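Local coordinates for protein (R)-specific secondary-alkylsulfatase (Pseudomonas sp., PDB 4AXH) that catalyses the hydrolysis of (R)-secondary-alkyl sulfates with strict inversion of configuration, giving (S)-alcohols and sulfate at a site that holds two zinc ions, at residues S180-F185 / S216-A221; F205-F210 / S294-Y299; T223-R228 / T321-E326; N259-P264 / S541-A546. All coordinates share one frame; numbering follows the deposited sequence.

How the contacts relate
Contacts 1, 2 and 4 form a connected group, while contact 3 stands apart from 2 and 4 and joins contact 1 only through the chain, where helices 210-219 and 222-233 follow each other. Contact 2 is buried between two sheets and combines apolar packing of Met296 on Pro207 with a single side-chain hydrogen bond across it. Contact 1 is partly buried and polar, and carries the zinc ligands; Ser180 ties it to Ser294 of contact 2, and Phe185 touches Phe210. Contact 4, also partly buried, joins a loop of the metallo-beta-lactamase region to one of the C-terminal region; its Met543 packs on Phe185. Buried contact 3 relies on arginines, near the second subunit.

Contact 1. Residues S180-F185 / S216-A221; sequences SHIDHF and SENILA. With ZN (zinc ion), chain D; ZN (zinc ion), chain C.
Ser180 reaches across to Glu217 with the one hydrogen bond between the two segments: OG gives its hydrogen to OE2 at 3.0 Å, meeting that oxygen almost along its C-O axis. Glu217 can span the gap because its chain runs straight beyond CG (chi2 179°), carrying the carboxylate off helix 210-219. At His181, the other carboxylate oxygen, OE1, comes up to the ring edge, near its plane and 3.5 Å from NE2; the ring and carboxylate planes are 66° apart. The other ring nitrogen does the metal work, with ND1 2.1 Å from one zinc ion, so Glu217 sits as a second-shell neighbour behind a first-shell ligand. Ile182 turns its CG1-CD1 arm to the amide of Asn218, where CD1 lies 3.4 Å from OD1. That amide is poorly ordered, and its ND2 is bonded back to Ala214 O in its own helix. Asp183 and His184 make no contact with 216-221; they hold the second zinc ion, through OD2 at 2.2 Å and NE2 at 2.0 Å. A water bridges the metals, 2.1 Å from each. Phe185 closes the segment, with CZ near Asn218 ND2 at its ring edge. His179, Glu291 and Asp310 complete the first zinc site; Asp310 also reaches the second, which His355 completes. The run from His179 to His184 is the HxHxDH signature of the metallo-beta-lactamase superfamily, here with a helix packed behind its first half.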
loop_
_atom_site.group_PDB
_atom_site.type_symbol
_atom_site.label_atom_id
_atom_site.label_comp_id
_atom_site.label_asym_id
_atom_site.label_seq_id
_atom_site.Cartn_x
_atom_site.Cartn_y
_atom_site.Cartn_z
ATOM N N SER A 180 2.888 11.946 -15.335
ATOM C CA SER A 180 3.384 12.805 -14.266
ATOM C C SER A 180 4.759 12.441 -13.642
ATOM O O SER A 180 4.912 12.583 -12.430
ATOM C CB SER A 180 2.307 12.998 -13.206
ATOM O OG SER A 180 1.941 11.754 -12.642
ATOM N N HIS A 181 5.769 12.035 -14.451
ATOM C CA HIS A 181 7.115 11.762 -13.919
ATOM C C HIS A 181 8.137 12.775 -14.410
ATOM O O HIS A 181 8.086 13.186 -15.568
ATOM C CB HIS A 181 7.582 10.331 -14.180
ATOM C CG HIS A 181 6.880 9.290 -13.360
ATOM N ND1 HIS A 181 6.768 7.981 -13.801
ATOM C CD2 HIS A 181 6.258 9.395 -12.163
ATOM C CE1 HIS A 181 6.076 7.344 -12.860
ATOM N NE2 HIS A 181 5.772 8.151 -11.844
ATOM N N ILE A 182 9.051 13.193 -13.518
ATOM C CA ILE A 182 10.057 14.218 -13.805
ATOM C C ILE A 182 10.926 13.953 -15.042
ATOM O O ILE A 182 11.368 14.901 -15.689
ATOM C CB ILE A 182 10.882 14.672 -12.569
ATOM C CG1 ILE A 182 10.113 14.444 -11.246
ATOM C CG2 ILE A 182 11.283 16.158 -12.703
ATOM C CD1 ILE A 182 10.992 14.360 -9.897
ATOM N N ASP A 183 11.132 12.688 -15.400
ATOM C CA ASP A 183 11.922 12.319 -16.574
ATOM C C ASP A 183 11.141 12.524 -17.870
ATOM O O ASP A 183 11.654 12.278 -18.971
ATOM C CB ASP A 183 12.505 10.884 -16.457
ATOM C CG ASP A 183 11.563 9.771 -15.996
ATOM O OD1 ASP A 183 10.684 10.037 -15.133
ATOM O OD2 ASP A 183 11.733 8.626 -16.455
ATOM N N HIS A 184 9.904 13.011 -17.742
ATOM C CA HIS A 184 9.048 13.225 -18.892
ATOM C C HIS A 184 8.622 14.673 -19.101
ATOM O O HIS A 184 8.437 15.075 -20.256
ATOM C CB HIS A 184 7.898 12.208 -18.884
ATOM C CG HIS A 184 8.395 10.800 -18.911
ATOM N ND1 HIS A 184 8.670 10.153 -20.100
ATOM C CD2 HIS A 184 8.760 9.998 -17.886
ATOM C CE1 HIS A 184 9.178 8.978 -19.771
ATOM N NE2 HIS A 184 9.238 8.830 -18.445
ATOM N N PHE A 185 8.545 15.481 -18.016
ATOM C CA PHE A 185 8.186 16.911 -18.095
ATOM C C PHE A 185 9.336 17.861 -17.704
ATOM O O PHE A 185 9.257 19.068 -17.969
ATOM C CB PHE A 185 6.943 17.217 -17.225
ATOM C CG PHE A 185 7.057 16.986 -15.727
ATOM C CD1 PHE A 185 7.748 17.879 -14.915
ATOM C CD2 PHE A 185 6.391 15.929 -15.117
ATOM C CE1 PHE A 185 7.854 17.665 -13.530
ATOM C CE2 PHE A 185 6.468 15.728 -13.722
ATOM C CZ PHE A 185 7.213 16.585 -12.941
ATOM N N SER A 216 2.643 16.775 -6.104
ATOM C CA SER A 216 2.412 16.047 -4.840
ATOM C C SER A 216 3.269 14.802 -4.583
ATOM O O SER A 216 3.799 14.647 -3.479
ATOM C CB SER A 216 0.930 15.726 -4.652
ATOM O OG SER A 216 0.127 16.890 -4.776
ATOM N N GLU A 217 3.369 13.902 -5.578
ATOM C CA GLU A 217 4.172 12.678 -5.449
ATOM C C GLU A 217 5.697 12.963 -5.422
ATOM O O GLU A 217 6.452 12.192 -4.806
ATOM C CB GLU A 217 3.811 11.653 -6.553
ATOM C CG GLU A 217 4.372 11.972 -7.941
ATOM C CD GLU A 217 4.073 10.996 -9.064
ATOM O OE1 GLU A 217 4.576 9.847 -9.003
ATOM O OE2 GLU A 217 3.383 11.402 -10.031
ATOM N N ASN A 218 6.120 14.087 -6.087
ATOM C CA ASN A 218 7.510 14.543 -6.276
ATOM C C ASN A 218 8.058 15.603 -5.280
ATOM O O ASN A 218 9.278 15.841 -5.292
ATOM C CB ASN A 218 7.757 14.979 -7.742
ATOM C CG ASN A 218 7.508 13.907 -8.785
ATOM O OD1 ASN A 218 8.238 12.792 -8.707
ATOM N ND2 ASN A 218 6.683 14.074 -9.688
ATOM N N ILE A 219 7.178 16.246 -4.435
ATOM C CA ILE A 219 7.595 17.272 -3.448
ATOM C C ILE A 219 7.233 16.946 -1.930
ATOM O O ILE A 219 7.877 17.519 -1.057
ATOM C CB ILE A 219 7.380 18.776 -3.926
ATOM C CG1 ILE A 219 7.629 18.962 -5.484
ATOM C CG2 ILE A 219 8.275 19.742 -3.131
ATOM C CD1 ILE A 219 7.030 20.214 -6.184
ATOM N N LEU A 220 6.325 15.960 -1.605
ATOM C CA LEU A 220 5.991 15.582 -0.205
ATOM C C LEU A 220 7.042 14.885 0.733
ATOM O O LEU A 220 7.756 15.631 1.383
ATOM C CB LEU A 220 4.576 15.015 -0.013
ATOM C CG LEU A 220 3.949 15.270 1.414
ATOM C CD1 LEU A 220 3.918 16.760 1.803
ATOM C CD2 LEU A 220 2.547 14.698 1.546
ATOM N N ALA A 221 7.060 13.499 0.934
ATOM C CA ALA A 221 7.995 12.698 1.828
ATOM C C ALA A 221 9.442 12.620 1.280
ATOM O O ALA A 221 10.235 11.671 1.487
ATOM C CB ALA A 221 7.436 11.312 2.042
HETATM ZN ZN ZN D . 7.451 7.020 -15.575
HETATM ZN ZN ZN C . 10.193 7.407 -17.364
HETATM O O HOH W 1 9.444 7.614 -15.402
#

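Contact 2. Residues F205-F210 / S294-Y299; sequences FAPSGF and SDMNIY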
loop_
_atom_site.group_PDB
_atom_site.type_symbol
_atom_site.label_atom_id
_atom_site.label_comp_id
_atom_site.label_asym_id
_atom_site.label_seq_id
_atom_site.Cartn_x
_atom_site.Cartn_y
_atom_site.Cartn_z
ATOM N N PHE A 205 -0.358 18.861 -24.158
ATOM C CA PHE A 205 -1.295 17.815 -23.717
ATOM C C PHE A 205 -0.750 17.021 -22.552
ATOM O O PHE A 205 0.455 16.778 -22.485
ATOM C CB PHE A 205 -1.636 16.859 -24.867
ATOM C CG PHE A 205 -2.061 17.525 -26.153
ATOM C CD1 PHE A 205 -1.120 17.947 -27.079
ATOM C CD2 PHE A 205 -3.404 17.706 -26.447
ATOM C CE1 PHE A 205 -1.511 18.564 -28.270
ATOM C CE2 PHE A 205 -3.798 18.325 -27.632
ATOM C CZ PHE A 205 -2.850 18.743 -28.542
ATOM N N ALA A 206 -1.655 16.596 -21.640
ATOM C CA ALA A 206 -1.329 15.822 -20.445
ATOM C C ALA A 206 -2.532 15.042 -19.930
ATOM O O ALA A 206 -3.647 15.527 -20.057
ATOM C CB ALA A 206 -0.775 16.728 -19.338
ATOM N N PRO A 207 -2.332 13.836 -19.318
ATOM C CA PRO A 207 -3.489 13.075 -18.805
ATOM C C PRO A 207 -4.124 13.732 -17.588
ATOM O O PRO A 207 -3.480 14.542 -16.924
ATOM C CB PRO A 207 -2.889 11.715 -18.462
ATOM C CG PRO A 207 -1.461 11.970 -18.234
ATOM C CD PRO A 207 -1.070 13.088 -19.128
ATOM N N SER A 208 -5.397 13.395 -17.310
ATOM C CA SER A 208 -6.190 13.881 -16.189
ATOM C C SER A 208 -5.407 13.821 -14.878
ATOM O O SER A 208 -4.783 12.783 -14.572
ATOM C CB SER A 208 -7.452 13.026 -16.067
ATOM O OG SER A 208 -8.214 13.296 -14.899
ATOM N N GLY A 209 -5.451 14.927 -14.122
ATOM C CA GLY A 209 -4.831 15.031 -12.800
ATOM C C GLY A 209 -3.333 15.248 -12.729
ATOM O O GLY A 209 -2.741 15.090 -11.649
ATOM N N PHE A 210 -2.722 15.638 -13.871
ATOM C CA PHE A 210 -1.290 15.858 -14.025
ATOM C C PHE A 210 -0.678 16.784 -12.985
ATOM O O PHE A 210 0.223 16.353 -12.244
ATOM C CB PHE A 210 -0.946 16.307 -15.451
ATOM C CG PHE A 210 0.529 16.541 -15.695
ATOM C CD1 PHE A 210 1.105 17.787 -15.460
ATOM C CD2 PHE A 210 1.335 15.530 -16.203
ATOM C CE1 PHE A 210 2.464 18.009 -15.711
ATOM C CE2 PHE A 210 2.690 15.764 -16.466
ATOM C CZ PHE A 210 3.239 17.002 -16.217
ATOM N N SER A 294 -1.118 9.853 -13.050
ATOM C CA SER A 294 -1.619 10.589 -14.212
ATOM C C SER A 294 -0.784 10.017 -15.328
ATOM O O SER A 294 0.437 10.195 -15.332
ATOM C CB SER A 294 -1.394 12.093 -14.040
ATOM O OG SER A 294 -2.135 12.781 -15.026
ATOM N N ASP A 295 -1.413 9.226 -16.205
ATOM C CA ASP A 295 -0.712 8.436 -17.228
ATOM C C ASP A 295 -1.573 8.143 -18.451
ATOM O O ASP A 295 -2.791 8.073 -18.353
ATOM C CB ASP A 295 -0.309 7.097 -16.548
ATOM C CG ASP A 295 0.633 6.164 -17.255
ATOM O OD1 ASP A 295 1.411 6.636 -18.121
ATOM O OD2 ASP A 295 0.618 4.969 -16.921
ATOM N N MET A 296 -0.923 7.901 -19.595
ATOM C CA MET A 296 -1.605 7.588 -20.842
ATOM C C MET A 296 -0.686 7.045 -21.917
ATOM O O MET A 296 0.518 7.280 -21.885
ATOM C CB MET A 296 -2.401 8.807 -21.383
ATOM C CG MET A 296 -1.555 9.933 -21.921
ATOM S SD MET A 296 -2.567 11.379 -22.168
ATOM C CE MET A 296 -1.370 12.507 -22.926
ATOM N N ASN A 297 -1.283 6.371 -22.914
ATOM C CA ASN A 297 -0.583 5.865 -24.102
ATOM C C ASN A 297 -0.989 6.770 -25.277
ATOM O O ASN A 297 -2.005 7.456 -25.222
ATOM C CB ASN A 297 -0.958 4.405 -24.404
ATOM C CG ASN A 297 -0.559 3.411 -23.351
ATOM O OD1 ASN A 297 0.526 3.486 -22.764
ATOM N ND2 ASN A 297 -1.407 2.420 -23.131
ATOM N N ILE A 298 -0.177 6.813 -26.303
ATOM C CA ILE A 298 -0.439 7.659 -27.453
ATOM C C ILE A 298 -0.332 6.829 -28.721
ATOM O O ILE A 298 0.735 6.298 -29.024
ATOM C CB ILE A 298 0.473 8.916 -27.474
ATOM C CG1 ILE A 298 0.400 9.691 -26.145
ATOM C CG2 ILE A 298 0.146 9.840 -28.679
ATOM C CD1 ILE A 298 1.540 9.507 -25.278
ATOM N N TYR A 299 -1.446 6.677 -29.435
ATOM C CA TYR A 299 -1.445 5.945 -30.694
ATOM C C TYR A 299 -1.403 6.975 -31.835
ATOM O O TYR A 299 -1.924 8.083 -31.705
ATOM C CB TYR A 299 -2.647 4.960 -30.787
ATOM C CG TYR A 299 -2.809 4.264 -32.124
ATOM C CD1 TYR A 299 -1.941 3.250 -32.517
ATOM C CD2 TYR A 299 -3.879 4.567 -32.966
ATOM C CE1 TYR A 299 -2.101 2.594 -33.739
ATOM C CE2 TYR A 299 -4.066 3.898 -34.177
ATOM C CZ TYR A 299 -3.169 2.921 -34.566
ATOM O OH TYR A 299 -3.333 2.325 -35.792
#
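Met296 lies against Pro207 along nearly its whole length, the two side chains crossing at about a right angle. Starting at CB, the methionine is already 4.2 Å from Pro207 CB, and CG stays close to the same carbon. The sulfur approaches further, with SD 3.7 Å from Pro207 CB, and the methyl CE ends beside Pro207 CD, near the carbonyl carbon of Ala206. With the chain extended beyond CG, each successive atom slides along the proline and back toward Ala206 in the same strand. On its other sides it meets Phe284, Val176 and Ile268, placing it in the apolar layer between the two sheets of the fold. The polar part of the contact is one hydroxyl. Ser294 sends OG to the carbonyl of Ser208, with OG 2.7 Å from Ser208 O; the donor stands 61° out of the carbonyl plane. OG is anti to the backbone N in Ser294, which swings it into the type II turn Pro207-Phe210, where Pro207 CG also touches it at 3.4 Å. Gly209 fills the third position of this turn with a positive phi of 78°, and the helix of Phe210 starts just after. Apolar packing thus joins strand 203-207 to strand 296-300, while a single hydroxyl bond fixes the turn leaving the first strand to the loop that leads into the second.

Contact 3. Residues T223-R228 / T321-E326; sequences TAMARR and TPRGAE
The sulfate-binding loop, here Thr321 to Arg323, lies on helix 222-233 chiefly through Arg323, which meets Met225 and Arg228. Two parts of this residue are used, its guanidinium and its backbone carbonyl. The guanidinium is laid over Met225, whose CG sits 3.2 Å above one side of the plane and toward the rim; the nearest pair is Met225 CG with Arg323 NH2 at 3.4 Å. The carbonyl is taken by the helix: Arg228 NE donates to Arg323 O at 3.0 Å in a weak bond, and Met225 CA points its hydrogen at the same oxygen almost straight, 170° at the hydrogen. One residue earlier, Arg228 NH2 reaches Pro322 O at 3.1 Å, again weakly, so a single guanidinium spans successive carbonyls. Both belong to a type I beta turn, closed by Gly324 N bonding to Thr321 O at 3.1 Å, and within the metallo-beta-lactamase fold this turn presents residues that bind sulfate, with Gln232 of the same helix binding it too. A bend at chi3 (65°) brings Arg228 to the turn, and its NH1 bonds to Tyr435 O of the second subunit. The methyl end of Met225 continues past Arg323 to the carbonyl side of Gly324. Met225 also packs on Tyr431 of the second subunit, and Glu326, beyond the turn, forms a salt bridge with Arg430 of that subunit.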
loop_
_atom_site.group_PDB
_atom_site.type_symbol
_atom_site.label_atom_id
_atom_site.label_comp_id
_atom_site.label_asym_id
_atom_site.label_seq_id
_atom_site.Cartn_x
_atom_site.Cartn_y
_atom_site.Cartn_z
ATOM N N THR A 223 12.611 14.187 1.545
ATOM C CA THR A 223 13.968 14.025 2.027
ATOM C C THR A 223 14.386 12.583 2.238
ATOM O O THR A 223 15.553 12.273 2.007
ATOM C CB THR A 223 14.380 15.093 3.080
ATOM O OG1 THR A 223 14.837 14.488 4.288
ATOM C CG2 THR A 223 13.312 16.175 3.335
ATOM N N ALA A 224 13.440 11.692 2.604
ATOM C CA ALA A 224 13.743 10.270 2.793
ATOM C C ALA A 224 13.882 9.592 1.444
ATOM O O ALA A 224 14.789 8.793 1.220
ATOM C CB ALA A 224 12.641 9.617 3.587
ATOM N N MET A 225 12.982 9.949 0.533
ATOM C CA MET A 225 12.898 9.493 -0.849
ATOM C C MET A 225 14.195 9.865 -1.609
ATOM O O MET A 225 14.817 9.000 -2.231
ATOM C CB MET A 225 11.711 10.214 -1.471
ATOM C CG MET A 225 10.871 9.404 -2.366
ATOM S SD MET A 225 9.193 10.015 -1.968
ATOM C CE MET A 225 8.480 8.655 -1.339
ATOM N N ALA A 226 14.620 11.134 -1.514
ATOM C CA ALA A 226 15.812 11.682 -2.177
ATOM C C ALA A 226 17.115 11.016 -1.776
ATOM O O ALA A 226 18.008 10.849 -2.611
ATOM C CB ALA A 226 15.912 13.192 -1.965
ATOM N N ARG A 227 17.236 10.664 -0.504
ATOM C CA ARG A 227 18.421 10.026 0.049
ATOM C C ARG A 227 18.424 8.519 -0.271
ATOM O O ARG A 227 19.464 7.973 -0.641
ATOM C CB ARG A 227 18.497 10.339 1.563
ATOM C CG ARG A 227 19.510 9.567 2.365
ATOM C CD ARG A 227 20.938 9.707 1.910
ATOM N NE ARG A 227 21.768 8.823 2.722
ATOM C CZ ARG A 227 22.853 8.202 2.292
ATOM N NH1 ARG A 227 23.282 8.382 1.051
ATOM N NH2 ARG A 227 23.536 7.411 3.106
ATOM N N ARG A 228 17.257 7.855 -0.141
ATOM C CA ARG A 228 17.088 6.440 -0.487
ATOM C C ARG A 228 17.304 6.253 -2.012
ATOM O O ARG A 228 17.801 5.209 -2.433
ATOM C CB ARG A 228 15.680 5.962 -0.100
ATOM C CG ARG A 228 15.481 5.518 1.363
ATOM C CD ARG A 228 13.996 5.308 1.690
ATOM N NE ARG A 228 13.422 4.203 0.913
ATOM C CZ ARG A 228 13.091 3.016 1.414
ATOM N NH1 ARG A 228 13.199 2.781 2.715
ATOM N NH2 ARG A 228 12.615 2.066 0.620
ATOM N N THR A 321 8.884 1.110 -5.875
ATOM C CA THR A 321 10.197 1.686 -6.175
ATOM C C THR A 321 11.153 1.690 -4.954
ATOM O O THR A 321 10.707 1.898 -3.821
ATOM C CB THR A 321 10.145 2.928 -7.095
ATOM O OG1 THR A 321 11.345 3.676 -6.972
ATOM C CG2 THR A 321 8.989 3.814 -6.842
ATOM N N PRO A 322 12.449 1.312 -5.148
ATOM C CA PRO A 322 13.386 1.207 -4.002
ATOM C C PRO A 322 13.712 2.496 -3.218
ATOM O O PRO A 322 14.200 2.423 -2.077
ATOM C CB PRO A 322 14.635 0.586 -4.629
ATOM C CG PRO A 322 14.188 0.025 -5.910
ATOM C CD PRO A 322 13.120 0.916 -6.396
ATOM N N ARG A 323 13.451 3.671 -3.814
ATOM C CA ARG A 323 13.651 4.964 -3.146
ATOM C C ARG A 323 12.566 5.211 -2.088
ATOM O O ARG A 323 12.715 6.096 -1.250
ATOM C CB ARG A 323 13.642 6.107 -4.181
ATOM C CG ARG A 323 12.320 6.304 -4.937
ATOM C CD ARG A 323 12.504 7.298 -6.050
ATOM N NE ARG A 323 11.750 8.544 -5.813
ATOM C CZ ARG A 323 12.290 9.738 -5.563
ATOM N NH1 ARG A 323 13.610 9.881 -5.514
ATOM N NH2 ARG A 323 11.513 10.806 -5.389
ATOM N N GLY A 324 11.457 4.470 -2.212
ATOM C CA GLY A 324 10.270 4.523 -1.370
ATOM C C GLY A 324 9.146 5.196 -2.119
ATOM O O GLY A 324 9.360 6.249 -2.730
ATOM N N ALA A 325 7.929 4.610 -2.072
ATOM C CA ALA A 325 6.684 5.126 -2.689
ATOM C C ALA A 325 5.469 4.309 -2.261
ATOM O O ALA A 325 5.603 3.273 -1.599
ATOM C CB ALA A 325 6.795 5.097 -4.206
ATOM N N GLU A 326 4.280 4.753 -2.676
ATOM C CA GLU A 326 3.049 3.991 -2.449
ATOM C C GLU A 326 3.046 2.851 -3.511
ATOM O O GLU A 326 3.438 3.085 -4.664
ATOM C CB GLU A 326 1.795 4.867 -2.665
ATOM C CG GLU A 326 1.634 6.022 -1.694
ATOM C CD GLU A 326 0.443 6.933 -1.921
ATOM O OE1 GLU A 326 -0.490 6.542 -2.659
ATOM O OE2 GLU A 326 0.441 8.047 -1.346
#

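Contact 4. Residues N259-P264 / S541-A546; sequences NTLVAP and SEMGRA
Asn259 and Ser541 bring the two backbones closest, their CA atoms 4.4 Å apart, where one irregular loop passes another. From there the chains diverge, joined by one weak bond, Glu542 N to Asn259 O at 3.5 Å. On the 541-546 side a weak ST turn follows: Met543 N points back to Ser541 OG at 3.5 Å, just ahead of residues with helical torsions. The side chains meet in two places. Asn259 lays CB and its amide oxygen against the serine, with OD1 3.2 Å from Ser541 CB and CB 3.3 Å from Ser541 OG. Its ND2 turns elsewhere, to a hydrogen bond with Thr151 O. Further along, Leu261 crosses Met543 at about a right angle, CD1 touching SD at 3.8 Å. Met543 is bent at chi2 (-96°) and chi3, which lays its sulfur against both Leu261 and Phe185; Leu261 also lies on Met211 and Val215 of helix 210-219. The pairing joins two family regions of the chain: a loop of the metallo-beta-lactamase part, close behind the helix of its zinc-binding motif, meets the segment leading into helix 549-559 of the C-terminal, SCP2-related part of this type III sulfatase.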
loop_
_atom_site.group_PDB
_atom_site.type_symbol
_atom_site.label_atom_id
_atom_site.label_comp_id
_atom_site.label_asym_id
_atom_site.label_seq_id
_atom_site.Cartn_x
_atom_site.Cartn_y
_atom_site.Cartn_z
ATOM N N ASN A 259 15.545 20.950 -13.238
ATOM C CA ASN A 259 14.236 20.337 -13.454
ATOM C C ASN A 259 13.156 21.432 -13.497
ATOM O O ASN A 259 13.081 22.316 -12.628
ATOM C CB ASN A 259 13.918 19.287 -12.390
ATOM C CG ASN A 259 15.012 18.272 -12.168
ATOM O OD1 ASN A 259 15.539 18.111 -11.054
ATOM N ND2 ASN A 259 15.415 17.594 -13.236
ATOM N N THR A 260 12.338 21.378 -14.552
ATOM C CA THR A 260 11.314 22.374 -14.844
ATOM C C THR A 260 9.915 21.786 -14.845
ATOM O O THR A 260 9.743 20.572 -14.943
ATOM C CB THR A 260 11.621 23.101 -16.193
ATOM O OG1 THR A 260 11.216 22.282 -17.290
ATOM C CG2 THR A 260 13.083 23.550 -16.332
ATOM N N LEU A 261 8.914 22.667 -14.753
ATOM C CA LEU A 261 7.511 22.295 -14.783
ATOM C C LEU A 261 6.744 23.348 -15.548
ATOM O O LEU A 261 6.536 24.432 -15.027
ATOM C CB LEU A 261 6.961 22.174 -13.362
ATOM C CG LEU A 261 5.943 21.082 -13.124
ATOM C CD1 LEU A 261 5.886 20.714 -11.636
ATOM C CD2 LEU A 261 4.596 21.469 -13.640
ATOM N N VAL A 262 6.369 23.073 -16.795
ATOM C CA VAL A 262 5.530 24.005 -17.530
ATOM C C VAL A 262 4.112 23.457 -17.638
ATOM O O VAL A 262 3.892 22.392 -18.217
ATOM C CB VAL A 262 6.090 24.780 -18.764
ATOM C CG1 VAL A 262 7.605 24.673 -18.907
ATOM C CG2 VAL A 262 5.345 24.470 -20.053
ATOM N N ALA A 263 3.169 24.135 -16.973
ATOM C CA ALA A 263 1.766 23.753 -16.918
ATOM C C ALA A 263 1.166 23.393 -18.274
ATOM O O ALA A 263 1.400 24.107 -19.254
ATOM C CB ALA A 263 0.959 24.851 -16.271
ATOM N N PRO A 264 0.408 22.273 -18.360
ATOM C CA PRO A 264 -0.238 21.915 -19.631
ATOM C C PRO A 264 -1.375 22.865 -20.046
ATOM O O PRO A 264 -1.950 23.595 -19.241
ATOM C CB PRO A 264 -0.770 20.506 -19.375
ATOM C CG PRO A 264 -0.164 20.079 -18.073
ATOM C CD PRO A 264 0.057 21.305 -17.303
ATOM N N SER A 541 17.112 22.651 -9.561
ATOM C CA SER A 541 15.705 22.403 -9.867
ATOM C C SER A 541 14.754 23.293 -9.063
ATOM O O SER A 541 14.741 23.237 -7.831
ATOM C CB SER A 541 15.367 20.943 -9.605
ATOM O OG SER A 541 13.981 20.747 -9.379
ATOM N N GLU A 542 13.913 24.061 -9.756
ATOM C CA GLU A 542 12.938 24.954 -9.123
ATOM C C GLU A 542 11.532 24.312 -9.121
ATOM O O GLU A 542 10.552 24.932 -9.526
ATOM C CB GLU A 542 12.932 26.329 -9.828
ATOM C CG GLU A 542 14.284 27.026 -9.941
ATOM C CD GLU A 542 14.375 28.063 -11.046
ATOM O OE1 GLU A 542 13.844 29.181 -10.856
ATOM O OE2 GLU A 542 14.992 27.763 -12.093
ATOM N N MET A 543 11.450 23.053 -8.686
ATOM C CA MET A 543 10.192 22.307 -8.647
ATOM C C MET A 543 9.276 22.798 -7.533
ATOM O O MET A 543 8.099 23.002 -7.802
ATOM C CB MET A 543 10.451 20.800 -8.532
ATOM C CG MET A 543 10.691 20.110 -9.868
ATOM S SD MET A 543 9.214 19.354 -10.540
ATOM C CE MET A 543 8.923 18.121 -9.271
ATOM N N GLY A 544 9.813 23.039 -6.334
ATOM C CA GLY A 544 9.056 23.497 -5.161
ATOM C C GLY A 544 8.363 24.858 -5.211
ATOM O O GLY A 544 7.598 25.200 -4.299
ATOM N N ARG A 545 8.622 25.659 -6.270
ATOM C CA ARG A 545 7.991 26.973 -6.444
ATOM C C ARG A 545 6.493 26.865 -6.801
ATOM O O ARG A 545 5.731 27.772 -6.477
ATOM C CB ARG A 545 8.769 27.867 -7.447
ATOM C CG ARG A 545 8.710 27.426 -8.905
ATOM C CD ARG A 545 9.466 28.363 -9.855
ATOM N NE ARG A 545 8.550 29.176 -10.670
ATOM C CZ ARG A 545 8.820 29.649 -11.885
ATOM N NH1 ARG A 545 9.997 29.410 -12.453
ATOM N NH2 ARG A 545 7.921 30.373 -12.537
ATOM N N ALA A 546 6.087 25.744 -7.450
ATOM C CA ALA A 546 4.726 25.413 -7.907
ATOM C C ALA A 546 3.806 24.913 -6.792
ATOM O O ALA A 546 2.673 24.490 -7.068
ATOM C CB ALA A 546 4.787 24.380 -9.020
#